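PDB 2ZWI: alpha-/beta-galactoside alpha-2,3-sialyltransferase from Photobacterium phosphoreum, which probably transfers sialic acid from a CMP-linked donor to alpha- or beta-galactosides, forming alpha-2,3 linkages, and takes up CMP and a zinc ion. Local coordinates for residues 170-174 against 175-179; 307-311 against 312-316; 327-330 against 331-335; 350-353 against 354-358; 359-363 against 364-368. All coordinates share one frame; numbering follows the deposited sequence. Where two conformers were deposited one is given.

Contact 1 (170-174 against 175-179); sequences YHMLR and ADIFE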
# COMPACT_ATOMS: atom_id res chain seq x y z
N TYR A 170 -9.06 -2.23 -9.79
CA TYR A 170 -8.61 -1.66 -8.51
C TYR A 170 -8.14 -2.78 -7.61
O TYR A 170 -8.94 -3.61 -7.14
CB TYR A 170 -9.73 -0.86 -7.83
CG TYR A 170 -10.00 0.44 -8.53
CD1 TYR A 170 -9.14 1.53 -8.34
CD2 TYR A 170 -11.06 0.58 -9.41
CE1 TYR A 170 -9.35 2.71 -8.99
CE2 TYR A 170 -11.29 1.79 -10.07
CZ TYR A 170 -10.41 2.85 -9.85
OH TYR A 170 -10.59 4.06 -10.47
N HIS A 171 -6.83 -2.82 -7.39
CA HIS A 171 -6.26 -3.79 -6.48
C HIS A 171 -6.31 -3.17 -5.08
O HIS A 171 -5.65 -2.16 -4.82
CB HIS A 171 -4.84 -4.10 -6.90
CG HIS A 171 -4.72 -4.58 -8.31
ND1 HIS A 171 -4.44 -5.89 -8.63
CD2 HIS A 171 -4.84 -3.93 -9.49
CE1 HIS A 171 -4.38 -6.03 -9.94
NE2 HIS A 171 -4.61 -4.85 -10.49
N MET A 172 -7.12 -3.75 -4.20
CA MET A 172 -7.39 -3.11 -2.92
C MET A 172 -6.82 -3.85 -1.72
O MET A 172 -6.89 -5.08 -1.62
CB MET A 172 -8.90 -2.92 -2.72
CG MET A 172 -9.59 -2.04 -3.78
SD MET A 172 -11.33 -1.79 -3.36
CE MET A 172 -11.16 -0.67 -1.96
N LEU A 173 -6.29 -3.08 -0.78
CA LEU A 173 -5.85 -3.61 0.50
C LEU A 173 -6.92 -4.46 1.14
O LEU A 173 -6.65 -5.56 1.62
CB LEU A 173 -5.50 -2.46 1.44
CG LEU A 173 -4.07 -2.22 1.91
CD1 LEU A 173 -3.01 -3.09 1.24
CD2 LEU A 173 -3.74 -0.74 1.87
N ARG A 174 -8.15 -3.95 1.14
CA ARG A 174 -9.27 -4.67 1.73
C ARG A 174 -10.49 -4.46 0.85
O ARG A 174 -11.29 -3.56 1.08
CB ARG A 174 -9.54 -4.17 3.17
CG ARG A 174 -8.49 -4.57 4.22
CD ARG A 174 -8.47 -6.10 4.50
NE ARG A 174 -9.75 -6.58 5.02
CZ ARG A 174 -10.05 -6.70 6.31
NH1 ARG A 174 -9.16 -6.39 7.23
NH2 ARG A 174 -11.25 -7.13 6.67
N ALA A 175 -10.61 -5.30 -0.18
CA ALA A 175 -11.75 -5.29 -1.08
C ALA A 175 -13.09 -5.49 -0.34
O ALA A 175 -14.13 -5.06 -0.81
CB ALA A 175 -11.57 -6.36 -2.17
N ASP A 176 -13.03 -6.14 0.82
CA ASP A 176 -14.22 -6.41 1.65
C ASP A 176 -14.71 -5.19 2.46
O ASP A 176 -15.64 -5.32 3.27
CB ASP A 176 -13.97 -7.60 2.58
CG ASP A 176 -12.79 -7.39 3.51
OD1 ASP A 176 -11.84 -6.65 3.14
OD2 ASP A 176 -12.80 -7.95 4.64
N ILE A 177 -14.10 -4.03 2.23
CA ILE A 177 -14.61 -2.77 2.77
C ILE A 177 -16.09 -2.56 2.36
O ILE A 177 -16.88 -2.01 3.13
CB ILE A 177 -13.73 -1.54 2.37
CG1 ILE A 177 -14.13 -0.27 3.15
CG2 ILE A 177 -13.76 -1.30 0.85
CD1 ILE A 177 -13.90 -0.33 4.67
N PHE A 178 -16.45 -3.03 1.17
CA PHE A 178 -17.81 -2.91 0.66
C PHE A 178 -18.78 -3.93 1.27
O PHE A 178 -19.97 -3.93 0.92
CB PHE A 178 -17.83 -3.01 -0.87
CG PHE A 178 -17.05 -1.91 -1.55
CD1 PHE A 178 -17.55 -0.61 -1.61
CD2 PHE A 178 -15.82 -2.19 -2.14
CE1 PHE A 178 -16.84 0.40 -2.24
CE2 PHE A 178 -15.10 -1.17 -2.77
CZ PHE A 178 -15.60 0.13 -2.81
N GLU A 179 -18.28 -4.77 2.16
CA GLU A 179 -19.11 -5.73 2.88
C GLU A 179 -19.13 -5.47 4.39
O GLU A 179 -19.51 -6.35 5.16
CB GLU A 179 -18.67 -7.18 2.60
CG GLU A 179 -19.34 -7.80 1.38
CD GLU A 179 -18.86 -7.18 0.08
OE1 GLU A 179 -17.63 -7.01 -0.09
OE2 GLU A 179 -19.72 -6.87 -0.78

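Contact 2 (307-311 against 312-316); sequences ALIMT and DALPD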
# COMPACT_ATOMS: atom_id res chain seq x y z
N ALA A 307 7.23 -6.05 2.46
CA ALA A 307 8.30 -6.98 2.06
C ALA A 307 8.38 -8.19 3.01
O ALA A 307 8.59 -9.32 2.57
CB ALA A 307 9.64 -6.27 1.94
N LEU A 308 8.21 -7.94 4.31
CA LEU A 308 8.11 -9.01 5.31
C LEU A 308 6.91 -9.90 5.04
O LEU A 308 6.98 -11.12 5.18
CB LEU A 308 7.99 -8.45 6.73
CG LEU A 308 9.07 -7.50 7.27
CD1 LEU A 308 8.81 -7.15 8.73
CD2 LEU A 308 10.44 -8.10 7.09
N ILE A 309 5.79 -9.27 4.69
CA ILE A 309 4.57 -10.02 4.40
C ILE A 309 4.78 -10.91 3.17
O ILE A 309 4.50 -12.11 3.20
CB ILE A 309 3.34 -9.10 4.21
CG1 ILE A 309 3.05 -8.31 5.49
CG2 ILE A 309 2.12 -9.95 3.82
CD1 ILE A 309 2.16 -7.09 5.29
N MET A 310 5.27 -10.32 2.08
CA MET A 310 5.37 -11.02 0.80
C MET A 310 6.34 -12.21 0.88
O MET A 310 6.10 -13.25 0.25
CB MET A 310 5.75 -10.06 -0.34
CG MET A 310 5.48 -10.62 -1.74
SD MET A 310 3.75 -11.05 -2.01
CE MET A 310 3.07 -9.48 -2.53
N THR A 311 7.40 -12.05 1.68
CA THR A 311 8.42 -13.09 1.84
C THR A 311 8.09 -14.11 2.93
O THR A 311 8.91 -14.97 3.25
CB THR A 311 9.85 -12.48 2.05
OG1 THR A 311 9.90 -11.68 3.24
CG2 THR A 311 10.26 -11.63 0.86
N ASP A 312 6.87 -14.02 3.48
CA ASP A 312 6.38 -14.88 4.56
C ASP A 312 7.31 -14.86 5.79
O ASP A 312 7.64 -15.90 6.35
CB ASP A 312 6.13 -16.31 4.04
CG ASP A 312 5.31 -17.15 5.00
OD1 ASP A 312 5.44 -18.39 4.93
OD2 ASP A 312 4.53 -16.60 5.82
N ALA A 313 7.74 -13.66 6.20
CA ALA A 313 8.57 -13.51 7.38
C ALA A 313 7.79 -12.77 8.45
O ALA A 313 8.15 -11.67 8.85
CB ALA A 313 9.85 -12.79 7.04
N LEU A 314 6.70 -13.39 8.90
CA LEU A 314 5.75 -12.75 9.81
C LEU A 314 5.92 -13.27 11.23
O LEU A 314 6.27 -14.44 11.41
CB LEU A 314 4.31 -12.99 9.33
CG LEU A 314 3.56 -11.94 8.50
CD1 LEU A 314 4.41 -10.73 8.07
CD2 LEU A 314 2.94 -12.63 7.31
N PRO A 315 5.65 -12.41 12.24
CA PRO A 315 5.77 -12.80 13.63
C PRO A 315 4.47 -13.46 14.09
O PRO A 315 3.53 -13.59 13.29
CB PRO A 315 5.95 -11.46 14.34
CG PRO A 315 5.06 -10.54 13.55
CD PRO A 315 5.21 -11.01 12.12
N ASP A 316 4.42 -13.84 15.36
CA ASP A 316 3.23 -14.44 15.91
C ASP A 316 2.19 -13.38 16.23
O ASP A 316 0.98 -13.63 16.14
CB ASP A 316 3.58 -15.25 17.15
CG ASP A 316 4.43 -16.45 16.82
OD1 ASP A 316 3.88 -17.40 16.21
OD2 ASP A 316 5.65 -16.44 17.13

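Contact 3 (327-330 against 331-335); sequences FSLP and NTVEN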
# COMPACT_ATOMS: atom_id res chain seq x y z
N PHE A 327 -3.16 -2.63 7.62
CA PHE A 327 -4.11 -2.89 6.52
C PHE A 327 -3.70 -4.05 5.61
O PHE A 327 -4.56 -4.70 5.01
CB PHE A 327 -4.34 -1.64 5.68
CG PHE A 327 -5.21 -0.60 6.34
CD1 PHE A 327 -6.58 -0.56 6.08
CD2 PHE A 327 -4.66 0.33 7.22
CE1 PHE A 327 -7.39 0.40 6.69
CE2 PHE A 327 -5.48 1.29 7.84
CZ PHE A 327 -6.83 1.32 7.57
N SER A 328 -2.40 -4.29 5.48
CA SER A 328 -1.92 -5.38 4.62
C SER A 328 -1.51 -6.62 5.42
O SER A 328 -1.23 -7.68 4.84
CB SER A 328 -0.76 -4.91 3.73
OG SER A 328 0.33 -4.46 4.51
N LEU A 329 -1.47 -6.49 6.74
CA LEU A 329 -1.09 -7.58 7.61
C LEU A 329 -2.11 -8.71 7.51
O LEU A 329 -3.31 -8.47 7.62
CB LEU A 329 -0.99 -7.08 9.05
CG LEU A 329 -0.30 -7.96 10.09
CD1 LEU A 329 1.17 -8.11 9.76
CD2 LEU A 329 -0.49 -7.35 11.45
N PRO A 330 -1.64 -9.95 7.27
CA PRO A 330 -2.58 -11.08 7.27
C PRO A 330 -3.29 -11.23 8.61
O PRO A 330 -2.69 -11.00 9.67
CB PRO A 330 -1.67 -12.28 7.00
CG PRO A 330 -0.48 -11.68 6.25
CD PRO A 330 -0.26 -10.37 6.94
N ASN A 331 -4.58 -11.60 8.58
CA ASN A 331 -5.40 -11.66 9.80
C ASN A 331 -5.10 -12.85 10.72
O ASN A 331 -5.68 -12.96 11.80
CB ASN A 331 -6.91 -11.57 9.47
CG ASN A 331 -7.41 -12.73 8.60
OD1 ASN A 331 -8.44 -12.60 7.92
ND2 ASN A 331 -6.69 -13.84 8.61
N THR A 332 -4.18 -13.73 10.29
CA THR A 332 -3.66 -14.83 11.11
C THR A 332 -2.68 -14.33 12.17
O THR A 332 -2.44 -15.01 13.17
CB THR A 332 -2.88 -15.86 10.25
OG1 THR A 332 -1.97 -15.14 9.42
CG2 THR A 332 -3.82 -16.67 9.37
N VAL A 333 -2.07 -13.17 11.95
CA VAL A 333 -1.21 -12.59 12.99
C VAL A 333 -2.06 -11.81 14.01
O VAL A 333 -2.87 -10.97 13.64
CB VAL A 333 0.07 -11.84 12.43
CG1 VAL A 333 -0.02 -11.57 10.94
CG2 VAL A 333 0.45 -10.59 13.24
N GLU A 334 -1.90 -12.15 15.28
CA GLU A 334 -2.66 -11.52 16.35
C GLU A 334 -2.29 -10.04 16.53
O GLU A 334 -1.12 -9.71 16.66
CB GLU A 334 -2.45 -12.27 17.66
CG GLU A 334 -3.19 -11.64 18.86
CD GLU A 334 -2.70 -12.15 20.21
OE1 GLU A 334 -1.67 -12.86 20.27
OE2 GLU A 334 -3.35 -11.83 21.23
N ASN A 335 -3.30 -9.17 16.53
CA ASN A 335 -3.09 -7.76 16.85
C ASN A 335 -3.40 -7.50 18.33
O ASN A 335 -4.55 -7.59 18.73
CB ASN A 335 -3.99 -6.89 15.96
CG ASN A 335 -3.67 -5.40 16.04
OD1 ASN A 335 -4.40 -4.58 15.50
ND2 ASN A 335 -2.59 -5.05 16.73

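Contact 4 (350-353 against 354-358); sequences ALIQ and VMIEL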
# COMPACT_ATOMS: atom_id res chain seq x y z
N ALA A 350 -11.80 8.70 11.86
CA ALA A 350 -12.01 7.88 10.66
C ALA A 350 -11.07 6.69 10.60
O ALA A 350 -11.47 5.58 10.26
CB ALA A 350 -11.84 8.72 9.40
N LEU A 351 -9.80 6.95 10.90
CA LEU A 351 -8.80 5.89 10.86
C LEU A 351 -9.13 4.79 11.86
O LEU A 351 -9.10 3.61 11.52
CB LEU A 351 -7.38 6.46 11.06
CG LEU A 351 -6.23 5.45 11.00
CD1 LEU A 351 -5.98 4.90 9.57
CD2 LEU A 351 -4.96 6.03 11.60
N ILE A 352 -9.49 5.18 13.08
CA ILE A 352 -9.86 4.21 14.11
C ILE A 352 -11.10 3.43 13.69
O ILE A 352 -11.11 2.19 13.74
CB ILE A 352 -10.10 4.88 15.49
CG1 ILE A 352 -8.78 5.42 16.06
CG2 ILE A 352 -10.80 3.91 16.45
CD1 ILE A 352 -8.89 6.15 17.39
N GLN A 353 -12.14 4.15 13.27
CA GLN A 353 -13.40 3.50 12.90
C GLN A 353 -13.30 2.55 11.70
O GLN A 353 -13.91 1.48 11.72
CB GLN A 353 -14.54 4.51 12.72
CG GLN A 353 -14.94 5.26 14.00
CD GLN A 353 -15.31 4.34 15.15
OE1 GLN A 353 -14.80 4.50 16.26
NE2 GLN A 353 -16.17 3.36 14.89
N VAL A 354 -12.55 2.91 10.66
CA VAL A 354 -12.38 2.02 9.49
C VAL A 354 -11.63 0.76 9.90
O VAL A 354 -11.91 -0.34 9.40
CB VAL A 354 -11.60 2.65 8.30
CG1 VAL A 354 -11.90 1.87 7.01
CG2 VAL A 354 -11.96 4.07 8.10
N MET A 355 -10.67 0.91 10.81
CA MET A 355 -9.88 -0.24 11.28
C MET A 355 -10.72 -1.18 12.14
O MET A 355 -10.59 -2.40 12.06
CB MET A 355 -8.60 0.22 11.98
CG MET A 355 -7.60 0.87 10.99
SD MET A 355 -6.08 1.55 11.70
CE MET A 355 -5.07 0.07 11.80
N ILE A 356 -11.62 -0.61 12.95
CA ILE A 356 -12.58 -1.44 13.69
C ILE A 356 -13.53 -2.18 12.74
O ILE A 356 -13.71 -3.40 12.85
CB ILE A 356 -13.35 -0.62 14.76
CG1 ILE A 356 -12.43 -0.30 15.94
CG2 ILE A 356 -14.61 -1.37 15.23
CD1 ILE A 356 -12.95 0.85 16.84
N GLU A 357 -14.12 -1.44 11.79
CA GLU A 357 -15.08 -2.03 10.83
C GLU A 357 -14.50 -3.18 10.00
O GLU A 357 -15.20 -4.14 9.68
CB GLU A 357 -15.66 -0.96 9.90
CG GLU A 357 -16.54 0.07 10.60
CD GLU A 357 -17.71 -0.57 11.34
OE1 GLU A 357 -17.86 -0.34 12.56
OE2 GLU A 357 -18.47 -1.32 10.69
N LEU A 358 -13.21 -3.08 9.67
CA LEU A 358 -12.50 -4.11 8.91
C LEU A 358 -11.95 -5.25 9.76
O LEU A 358 -11.28 -6.15 9.26
CB LEU A 358 -11.34 -3.47 8.13
CG LEU A 358 -11.77 -2.64 6.92
CD1 LEU A 358 -10.62 -1.79 6.46
CD2 LEU A 358 -12.23 -3.56 5.80

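Contact 5 (359-363 against 364-368); sequences NIVNR and NDVKL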
# COMPACT_ATOMS: atom_id res chain seq x y z
N ASN A 359 -12.25 -5.20 11.06
CA ASN A 359 -11.76 -6.18 12.03
C ASN A 359 -10.24 -6.31 12.03
O ASN A 359 -9.70 -7.39 12.25
CB ASN A 359 -12.45 -7.54 11.82
CG ASN A 359 -13.96 -7.43 11.85
OD1 ASN A 359 -14.56 -7.32 12.92
ND2 ASN A 359 -14.58 -7.44 10.67
N ILE A 360 -9.56 -5.20 11.77
CA ILE A 360 -8.11 -5.12 11.87
C ILE A 360 -7.72 -5.12 13.35
O ILE A 360 -6.67 -5.64 13.74
CB ILE A 360 -7.57 -3.85 11.13
CG1 ILE A 360 -7.70 -4.04 9.60
CG2 ILE A 360 -6.12 -3.56 11.52
CD1 ILE A 360 -7.54 -2.77 8.79
N VAL A 361 -8.59 -4.53 14.17
CA VAL A 361 -8.37 -4.39 15.60
C VAL A 361 -9.71 -4.48 16.32
O VAL A 361 -10.71 -3.92 15.85
CB VAL A 361 -7.64 -3.04 15.92
CG1 VAL A 361 -8.48 -1.83 15.48
CG2 VAL A 361 -7.22 -2.95 17.40
N ASN A 362 -9.73 -5.21 17.43
CA ASN A 362 -10.87 -5.25 18.34
C ASN A 362 -11.07 -3.86 18.93
O ASN A 362 -10.09 -3.19 19.28
CB ASN A 362 -10.59 -6.27 19.46
CG ASN A 362 -11.84 -6.67 20.23
OD1 ASN A 362 -12.33 -7.79 20.09
ND2 ASN A 362 -12.35 -5.77 21.05
N ARG A 363 -12.32 -3.42 19.02
CA ARG A 363 -12.68 -2.14 19.63
C ARG A 363 -12.09 -1.97 21.04
O ARG A 363 -11.71 -0.87 21.44
CB ARG A 363 -14.22 -1.99 19.66
CG ARG A 363 -14.74 -0.68 20.25
CD ARG A 363 -16.28 -0.63 20.27
NE ARG A 363 -16.83 -0.01 19.07
CZ ARG A 363 -17.21 -0.66 17.97
NH1 ARG A 363 -17.09 -1.99 17.90
NH2 ARG A 363 -17.69 0.02 16.94
N ASN A 364 -12.01 -3.08 21.78
CA ASN A 364 -11.39 -3.10 23.11
C ASN A 364 -9.86 -2.96 23.13
O ASN A 364 -9.29 -2.71 24.19
CB ASN A 364 -11.80 -4.36 23.86
CG ASN A 364 -13.27 -4.36 24.26
OD1 ASN A 364 -13.91 -3.31 24.35
ND2 ASN A 364 -13.80 -5.55 24.49
N ASP A 365 -9.22 -3.14 21.98
CA ASP A 365 -7.76 -3.07 21.87
C ASP A 365 -7.27 -1.75 21.27
O ASP A 365 -6.06 -1.53 21.12
CB ASP A 365 -7.23 -4.27 21.07
CG ASP A 365 -7.58 -5.62 21.71
OD1 ASP A 365 -7.65 -5.69 22.95
OD2 ASP A 365 -7.77 -6.60 20.98
N VAL A 366 -8.22 -0.88 20.93
CA VAL A 366 -7.94 0.48 20.49
C VAL A 366 -7.62 1.39 21.68
O VAL A 366 -8.43 1.55 22.60
CB VAL A 366 -9.14 1.07 19.70
CG1 VAL A 366 -8.89 2.56 19.39
CG2 VAL A 366 -9.42 0.27 18.41
N LYS A 367 -6.44 2.01 21.64
CA LYS A 367 -6.00 2.87 22.73
C LYS A 367 -5.53 4.23 22.20
O LYS A 367 -5.12 4.35 21.04
CB LYS A 367 -4.89 2.16 23.53
CG LYS A 367 -5.38 1.09 24.56
CD LYS A 367 -5.90 -0.18 23.89
CE LYS A 367 -6.35 -1.28 24.84
NZ LYS A 367 -7.55 -0.97 25.68
N LEU A 368 -5.62 5.26 23.04
CA LEU A 368 -5.15 6.60 22.68
C LEU A 368 -3.86 6.90 23.42
O LEU A 368 -3.66 6.44 24.54
CB LEU A 368 -6.20 7.66 23.03
CG LEU A 368 -7.61 7.59 22.45
CD1 LEU A 368 -8.53 6.88 23.42
CD2 LEU A 368 -8.13 8.99 22.18
O HOH W 1 -7.29 -6.54 18.44

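Contact 1 (170-174 against 175-179)
Arg-174 and Asp-176, only two positions apart, clasp each other side-on. NE of Arg-174 reaches OD1 of Asp-176 at 2.8 Å on its syn lone pair, while NH2 of Arg-174 meets OD2 of Asp-176 at 2.7 Å with an N-H...O angle of 169°. The guanidinium and carboxylate lie only 25° apart, so the paired bonds set the rotation of both flat groups. The arginine gets there by folding up: its chain bends at chi2 (-68°) and again at chi3, which curls it so that the guanidinium edge meets the Asp-176 carboxylate. Beneath the salt bridge the backbone closes a 3-10 turn, with Ile-177 N bonded to Arg-174 O at 3.1 Å.

All this happens where strand 168-172 of the seven-stranded parallel sheet runs out, at the carboxyl end typical of functional loops in the Rossmann-like domains of a GT-B enzyme. The side chain of Leu-173 is about 7 Å from the bound CMP at its nearest atoms. The extended chi2 of Met-172 carries SD to the edge of the Phe-178 ring, a Met-aromatic contact with SD 5.2 Å from the ring centroid. A bend at chi3 turns the methyl CE of Met-172 onto CG2 of Ile-177 at 3.9 Å, and that same CG2 sits over one face of the Phe-178 ring, toward its rim. Farther out, helix 185-191 packs against Phe-178, and NH2 of Arg-174 has a second partner in the carbonyl of Leu-358, at the end of helix 350-357.

Contact 2 (307-311 against 312-316)
Helix 305-310 ends with two backbone bonds back to Leu-308 and Ile-309, Thr-311 being the first residue off the helical path. Ala-313 N reaches Leu-308 O at 2.8 Å, a nearly straight bond, and Asp-312 N reaches Ile-309 O at 3.1 Å. Asp-312 has a positive phi of 55°, which swings the chain away from the helix and makes it the C-prime residue of a Schellman motif. The helix begins at the CMP-binding residues Phe-305 and Glu-306, and the loop beyond the cap leads into strand 317-321 of the six-stranded parallel sheet.

Thr-311 strengthens the last turn. With OG1 set between its own backbone N and carbonyl carbon (chi1 61°), the hydroxyl donates to Ala-307 O at 2.8 Å. Thr-311 N binds the same oxygen from the opposite face of the carbonyl plane, so two donors grip it. Past the cap, Leu-314 folds back: its CD1 lies 3.8 Å from CG1 of Ile-309 and 3.7 Å from CA of Ile-309, and the two side chains meet at a slant. CB of Ala-313 points toward the helix end and sits 4.0 Å from OG1 of Thr-311, while Ile-225 and Lys-226 of helix 223-230 touch it.

Contact 3 (327-330 against 331-335)
Leu-329 and Val-333 cross at about a right angle, the leucine branch laid against both methyls of the valine. CG of Leu-329 is 3.7 Å from CG1 of Val-333. The methyls pair off, CD1 of Leu-329 with CG1 of Val-333 and CD2 of Leu-329 with CG2 of Val-333, each at 3.8 Å; the modelled rotation of Val-333 is close to eclipsed, however (chi1 15°), so this fine placing is doubtful. Leu-329 has CG turned away from its own backbone N (chi1 -166°), which carries the fork along the turn to the valine. The ring of Pro-330 meets Val-333 obliquely and more loosely, CD standing 4.2 Å from CG1 of Val-333.

What folds the chain so that these groups can meet is a type I beta turn from Pro-330 to Val-333, closed by Val-333 N to Pro-330 O at 3.2 Å. OG1 of Thr-332 lies 3.8 Å from CB of Pro-330.

The turn takes the chain from the short, weakly bonded helix 325-328 into strand 334-340, within a beta-alpha-beta unit that starts with strand 317-321. Val-318 of that first strand backs both Leu-329 and Val-333, while Phe-305 and Ile-309 of helix 305-310 pack on Leu-329 and Pro-330 respectively.

Contact 4 (350-353 against 354-358)
Gln-353 O takes the N-H of Glu-357 at 2.9 Å, and Val-354 N gives an equally short bond of 2.9 Å to Ala-350 O. Between these two, Ile-356 N reaches Ile-352 O at 3.0 Å and Met-355 N reaches Leu-351 O at 3.2 Å. Four successive i to i+4 bonds make this one regular alpha-helical span, helix 350-357.

The side chains follow the same spacing. Ile-352 and Ile-356 lie side by side and point the same way, with CG2 of Ile-352 3.8 Å from CD1 of Ile-356. Leu-351 and Met-355 form a second such pair: with chi2 extended (176°), SD of Met-355 lies 4.0 Å from CG of Leu-351, and chi3 turns only the methyl. Closer in, CG of Met-355 runs over the backbone, 3.2 Å from Leu-351 O. Phe-327 of helix 325-328 and Tyr-340 of strand 334-340 pack on this leucine-methionine ridge, and Tyr-121 of helix 114-125 lies against Ala-350, Gln-353 and Val-354.

The carbonyls of 350-353 and the N-H groups of 354-357 are thus paired within the helix, whose face toward strand 334-340 is apolar (Leu-351, Ile-352, Met-355), while that toward helix 114-125 is mixed.

Contact 5 (359-363 against 364-368)
Asp-365 N donates to Asn-362 O at 2.8 Å, closing a tight turn over Arg-363 and Asn-364, whose backbone angles are those of a type I beta turn. A water fastens the same two residues a second time: it accepts from Asn-362 N at 3.0 Å and donates to OD2 of Asp-365 at 2.6 Å. The aspartate carboxylate thereby hangs beside CB of Asn-362. With CG beside its own backbone N (chi1 -60°), Asp-365 holds that carboxylate back toward the start of the turn, where the water can bridge the gap.

The other side of the turn is apolar. Val-361 and Val-366 cross at about a right angle, CG1 of Val-361 lying 3.7 Å from CG2 of Val-366. CG2 of Val-361 also runs past the aspartate, 3.9 Å from CB of Asp-365. Beyond the turn, Lys-367 doubles back so that its NZ donates to Asn-364 O at 2.9 Å, tying the first residues of the strand to the turn that precedes it.

Ile-352 and Ile-356 of helix 350-357 pack on Val-366, and backbone bonds join Asp-365 and Lys-367 to Ile-338 of strand 334-340. Strand 334-340, helix 350-357 and strand 366-368 together form a beta-alpha-beta crossover, with the turn delivering the chain to the outermost strand of the six-stranded parallel sheet, as in the Rossmann-like domains of a GT-B fold.

Contacts 2 and 4 are buried, contacts 3 and 5 lie at the surface, and contact 1 is in between. Contacts 2 to 5 serve the six-stranded sheet or its helices, whereas contact 1 belongs to the seven-stranded one and meets contacts 3, 4 and 5 across the cleft: Ile-177 packs on Val-354 and Leu-358, Leu-173 on Phe-327, and Arg-174 on Ile-360. Phe-327 also touches Met-355 and Ile-360, linking contacts 3, 4 and 5. Contacts 2 and 3 adjoin through Ile-309 and Pro-330, while 4 and 5 share a helix-to-strand passage. Charge pairing marks contact 1 and water contact 5; main-chain bonds dominate contacts 2 and 4.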